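PDB 2H9F: hypothetical protein from Pseudomonas aeruginosa, which probably isomerises methylaconitate, as a member of the PrpF family of isomerases. Local coordinates for residues I147-V152 / V176-D181; I8-T13 / V23-E28. All coordinates share one frame; numbering follows the deposited sequence.

Contact 1. Residues I147-V152 / V176-D181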
# COMPACT_ATOMS: atom_id res chain seq x y z
N ILE A 147 -28.34 7.06 -4.27
CA ILE A 147 -29.13 5.86 -4.10
C ILE A 147 -28.24 4.74 -4.57
O ILE A 147 -27.70 4.81 -5.67
CB ILE A 147 -30.40 5.83 -5.00
CG1 ILE A 147 -31.21 7.12 -4.83
CG2 ILE A 147 -31.24 4.59 -4.68
CD1 ILE A 147 -31.64 7.39 -3.44
N ALA A 148 -28.04 3.77 -3.70
CA ALA A 148 -27.28 2.57 -3.99
C ALA A 148 -28.25 1.39 -4.01
O ALA A 148 -28.93 1.08 -3.02
CB ALA A 148 -26.18 2.38 -2.93
N HIS A 149 -28.32 0.73 -5.16
CA HIS A 149 -29.16 -0.42 -5.34
C HIS A 149 -28.32 -1.64 -5.03
O HIS A 149 -27.55 -2.11 -5.89
CB HIS A 149 -29.70 -0.46 -6.76
CG HIS A 149 -30.48 0.77 -7.14
ND1 HIS A 149 -31.85 0.83 -7.03
CD2 HIS A 149 -30.09 1.95 -7.65
CE1 HIS A 149 -32.26 2.02 -7.43
NE2 HIS A 149 -31.22 2.72 -7.80
N VAL A 150 -28.45 -2.14 -3.81
CA VAL A 150 -27.55 -3.16 -3.31
C VAL A 150 -28.22 -4.50 -3.36
O VAL A 150 -29.30 -4.68 -2.80
CB VAL A 150 -27.11 -2.82 -1.84
CG1 VAL A 150 -26.21 -3.91 -1.27
CG2 VAL A 150 -26.43 -1.52 -1.79
N PRO A 151 -27.60 -5.48 -4.04
CA PRO A 151 -28.26 -6.75 -4.08
C PRO A 151 -28.16 -7.50 -2.77
O PRO A 151 -27.17 -7.36 -2.05
CB PRO A 151 -27.51 -7.50 -5.19
CG PRO A 151 -26.13 -6.94 -5.12
CD PRO A 151 -26.32 -5.50 -4.76
N VAL A 152 -29.17 -8.32 -2.53
CA VAL A 152 -29.38 -8.99 -1.26
C VAL A 152 -29.82 -10.44 -1.53
O VAL A 152 -30.68 -10.69 -2.38
CB VAL A 152 -30.44 -8.27 -0.44
CG1 VAL A 152 -30.86 -9.11 0.80
CG2 VAL A 152 -29.98 -6.85 -0.06
N VAL A 176 -25.54 -0.76 -8.66
CA VAL A 176 -25.83 0.43 -9.45
C VAL A 176 -26.01 1.61 -8.50
O VAL A 176 -26.74 1.50 -7.52
CB VAL A 176 -27.14 0.21 -10.27
CG1 VAL A 176 -27.58 1.48 -10.97
CG2 VAL A 176 -26.99 -0.97 -11.24
N LEU A 177 -25.36 2.73 -8.80
CA LEU A 177 -25.48 3.94 -8.03
C LEU A 177 -26.18 5.00 -8.83
O LEU A 177 -25.90 5.13 -10.02
CB LEU A 177 -24.09 4.48 -7.65
CG LEU A 177 -23.13 3.60 -6.83
CD1 LEU A 177 -21.73 4.23 -6.82
CD2 LEU A 177 -23.65 3.37 -5.40
N GLU A 178 -27.03 5.80 -8.18
CA GLU A 178 -27.65 6.97 -8.79
C GLU A 178 -27.31 8.20 -7.95
O GLU A 178 -27.69 8.27 -6.80
CB GLU A 178 -29.19 6.90 -8.85
CG GLU A 178 -29.74 5.60 -9.30
CD GLU A 178 -31.25 5.65 -9.58
OE1 GLU A 178 -31.96 6.52 -9.06
OE2 GLU A 178 -31.72 4.79 -10.36
N PHE A 179 -26.62 9.15 -8.56
CA PHE A 179 -26.31 10.41 -7.94
C PHE A 179 -27.36 11.40 -8.37
O PHE A 179 -27.45 11.77 -9.54
CB PHE A 179 -24.92 10.85 -8.37
CG PHE A 179 -23.83 9.96 -7.85
CD1 PHE A 179 -23.52 8.79 -8.50
CD2 PHE A 179 -23.13 10.28 -6.70
CE1 PHE A 179 -22.52 7.95 -8.04
CE2 PHE A 179 -22.11 9.44 -6.22
CZ PHE A 179 -21.82 8.27 -6.90
N LEU A 180 -28.19 11.82 -7.42
CA LEU A 180 -29.28 12.71 -7.72
C LEU A 180 -28.80 14.15 -7.77
O LEU A 180 -28.01 14.59 -6.94
CB LEU A 180 -30.39 12.58 -6.68
CG LEU A 180 -30.97 11.17 -6.51
CD1 LEU A 180 -32.27 11.22 -5.66
CD2 LEU A 180 -31.27 10.48 -7.82
N ASP A 181 -29.29 14.89 -8.77
CA ASP A 181 -29.01 16.32 -8.92
C ASP A 181 -27.53 16.62 -8.73
O ASP A 181 -27.18 17.43 -7.89
CB ASP A 181 -29.88 17.18 -7.97
CG ASP A 181 -31.41 16.96 -8.19
OD1 ASP A 181 -31.90 16.89 -9.37
OD2 ASP A 181 -32.14 16.86 -7.16
O HOH W 1 -27.73 -3.03 -8.38
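I147 and E178 face each other as a hydrogen-bonded pair of neighbouring antiparallel strands, joined by two backbone bonds. I147 N gives its hydrogen to E178 O at 2.9 Å, and E178 N returns one to I147 O at 2.8 Å. Two pairs along, beyond A148 and L177, H149 N reaches V176 O at 2.9 Å. Past it the strands draw apart, and a water takes over, giving a hydrogen to H149 O and accepting one from V176 N.

Apolar contacts fill the buried face. A148 and L177 form a non-hydrogen-bonded pair in which the CB of A148 meets CD2 of L177 at 3.7 Å; the small methyl suits a place where the longer leucine also reaches T110 of helix 106-118.

The other face is mixed: I147 and V176 share it with H149 and E178, and CG1 of I147 also meets CD1 of L180 at 4.3 Å. With CG beside the backbone N (chi1 -58°), the imidazole of H149 turns its edge to V176 O and to CG of E178. NE2 of H149 comes within 3.3 Å of OE2 of E178, the ring and carboxylate planes 61° apart. E178 OE1 has a weak, long ion pair with K374 of strand 369-386, which borders 175-180 on its far side. The three backbone bonds and the bridging water thus carry the join, while the glutamate carboxylate, beside the imidazole, probably adds at most a modest electrostatic term.

Contact 2. Residues I8-T13 / V23-E28. With SO4 (sulfate ion), chain H.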
# COMPACT_ATOMS: atom_id res chain seq x y z
N ILE A 8 -6.90 0.56 22.44
CA ILE A 8 -8.38 0.59 22.37
C ILE A 8 -8.75 -0.31 21.20
O ILE A 8 -8.04 -0.33 20.20
CB ILE A 8 -8.84 2.08 22.16
CG1 ILE A 8 -8.32 2.88 23.34
CG2 ILE A 8 -10.30 2.28 22.10
CD1 ILE A 8 -8.67 2.30 24.68
N ARG A 9 -9.80 -1.12 21.37
CA ARG A 9 -10.38 -1.88 20.26
C ARG A 9 -11.68 -1.20 19.80
O ARG A 9 -12.61 -0.98 20.62
CB ARG A 9 -10.67 -3.34 20.66
CG ARG A 9 -9.58 -4.14 21.44
CD ARG A 9 -9.89 -5.68 21.38
NE ARG A 9 -11.29 -6.04 21.69
CZ ARG A 9 -12.02 -7.04 21.16
NH1 ARG A 9 -11.54 -7.87 20.24
NH2 ARG A 9 -13.27 -7.22 21.56
N ILE A 10 -11.71 -0.78 18.53
CA ILE A 10 -12.85 -0.05 17.92
C ILE A 10 -13.45 -0.88 16.82
O ILE A 10 -12.74 -1.26 15.87
CB ILE A 10 -12.46 1.38 17.41
CG1 ILE A 10 -11.72 2.15 18.49
CG2 ILE A 10 -13.71 2.24 16.95
CD1 ILE A 10 -10.99 3.35 17.98
N PRO A 11 -14.74 -1.25 16.98
CA PRO A 11 -15.42 -2.00 15.93
C PRO A 11 -15.30 -1.29 14.59
O PRO A 11 -15.58 -0.11 14.50
CB PRO A 11 -16.88 -2.07 16.39
CG PRO A 11 -16.84 -1.73 17.84
CD PRO A 11 -15.62 -0.93 18.11
N ALA A 12 -14.91 -2.02 13.55
CA ALA A 12 -14.67 -1.44 12.23
C ALA A 12 -14.82 -2.56 11.21
O ALA A 12 -14.68 -3.73 11.54
CB ALA A 12 -13.25 -0.88 12.06
N THR A 13 -15.00 -2.12 9.98
CA THR A 13 -15.05 -2.97 8.80
C THR A 13 -14.17 -2.33 7.73
O THR A 13 -14.25 -1.12 7.43
CB THR A 13 -16.49 -3.13 8.33
OG1 THR A 13 -17.28 -3.52 9.47
CG2 THR A 13 -16.59 -4.23 7.22
N VAL A 23 -11.61 2.27 5.80
CA VAL A 23 -11.95 1.70 7.07
C VAL A 23 -13.26 2.35 7.43
O VAL A 23 -13.33 3.57 7.46
CB VAL A 23 -10.92 2.01 8.19
CG1 VAL A 23 -11.34 1.28 9.46
CG2 VAL A 23 -9.49 1.64 7.78
N PHE A 24 -14.30 1.52 7.64
CA PHE A 24 -15.65 1.98 7.90
C PHE A 24 -16.06 1.79 9.36
O PHE A 24 -15.84 0.75 9.98
CB PHE A 24 -16.65 1.26 6.98
CG PHE A 24 -16.64 1.72 5.56
CD1 PHE A 24 -15.55 1.47 4.73
CD2 PHE A 24 -17.75 2.32 5.01
CE1 PHE A 24 -15.54 1.87 3.42
CE2 PHE A 24 -17.75 2.71 3.70
CZ PHE A 24 -16.65 2.49 2.91
N PHE A 25 -16.69 2.84 9.90
CA PHE A 25 -17.19 2.83 11.25
C PHE A 25 -18.66 3.18 11.30
O PHE A 25 -19.09 4.09 10.62
CB PHE A 25 -16.46 3.90 12.07
CG PHE A 25 -15.00 3.71 12.13
CD1 PHE A 25 -14.18 4.23 11.15
CD2 PHE A 25 -14.42 3.00 13.18
CE1 PHE A 25 -12.79 4.04 11.19
CE2 PHE A 25 -13.03 2.86 13.26
CZ PHE A 25 -12.22 3.40 12.27
N ARG A 26 -19.42 2.52 12.18
CA ARG A 26 -20.69 3.11 12.64
C ARG A 26 -20.44 4.20 13.65
O ARG A 26 -19.61 4.03 14.55
CB ARG A 26 -21.56 2.08 13.32
CG ARG A 26 -21.64 0.76 12.59
CD ARG A 26 -22.71 -0.13 13.15
NE ARG A 26 -22.51 -0.41 14.56
CZ ARG A 26 -23.33 -1.14 15.30
NH1 ARG A 26 -24.43 -1.67 14.78
NH2 ARG A 26 -23.07 -1.29 16.60
N LEU A 27 -21.17 5.30 13.57
CA LEU A 27 -20.97 6.40 14.51
C LEU A 27 -21.02 5.95 15.98
O LEU A 27 -20.16 6.30 16.77
CB LEU A 27 -21.99 7.52 14.27
CG LEU A 27 -21.96 8.74 15.17
CD1 LEU A 27 -20.67 9.56 15.03
CD2 LEU A 27 -23.20 9.56 14.85
N GLU A 28 -22.01 5.13 16.32
CA GLU A 28 -22.19 4.63 17.68
C GLU A 28 -21.04 3.77 18.19
O GLU A 28 -20.88 3.61 19.40
CB GLU A 28 -23.50 3.81 17.76
CG GLU A 28 -23.45 2.45 16.99
CD GLU A 28 -24.84 1.79 16.76
OE1 GLU A 28 -25.41 1.36 17.80
OE2 GLU A 28 -25.34 1.71 15.56
S SO4 H . -25.66 -3.84 17.87
O1 SO4 H . -25.10 -4.45 16.66
O2 SO4 H . -26.32 -2.57 17.53
O3 SO4 H . -26.64 -4.76 18.44
O4 SO4 H . -24.60 -3.60 18.85
O HOH W 2 -18.08 0.21 13.35
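T13 and F24 pair across a beta hairpin made by strands 7-17 and 20-26, and their backbones carry its direct hydrogen bonds in this region. F24 N meets T13 O at 2.6 Å, and T13 N meets F24 O at 3.0 Å, an antiparallel hydrogen-bonded pair. The same F24 O also takes a CA-H contact from A12.

The tight part is apolar. F25 has CG beside its backbone N (chi1 -59°), and the end of its side chain comes back toward strand 7-17. There CE2 touches the CG2 methyl of I10 at 3.8 Å, with that methyl near the ring plane at the edge, and the CB of A12 at 3.9 Å. Alanine is small enough to sit close to both F25 and CG1 of V23. The phenylalanine rings extend the core further, F25 against F45 of helix 39-49 and F24 against F115 of helix 106-118.

The N-to-C directions of the two short segments make 126°, far from the 180° of a straight antiparallel pair, and toward R26 direct pairing gives way to a water that donates to P11 O and accepts from R26 N. Here long charged chains suit the looser side: R26 forms a salt bridge with D29. A sulfate, probably from the crystallisation liquor, lies at the edge of its guanidinium, held by weak bonds to NH1. Over the centre of one guanidinium face, 3.4 Å above its plane, stands OE2 of E28.

How the contacts relate
Both contacts join antiparallel neighbours, and strand 369-386 pairs with a member of each, 175-180 in contact 1 and 7-17 in contact 2. Their centres are about 24 Å apart and they do not touch. The centre of contact 1 lies about 13 Å from the centre of the chain and that of contact 2 about 25 Å, yet contact 1 is the less buried, two of its seven touching residues being buried against five of seven in contact 2. In contact 2 aromatic packing dominates; its charged groups gather where the strands have separated. Helix 106-118 meets both, through L177 and F24. A salt bridge from R9 to E386 of the second subunit places contact 2 alone beside the dimer partner.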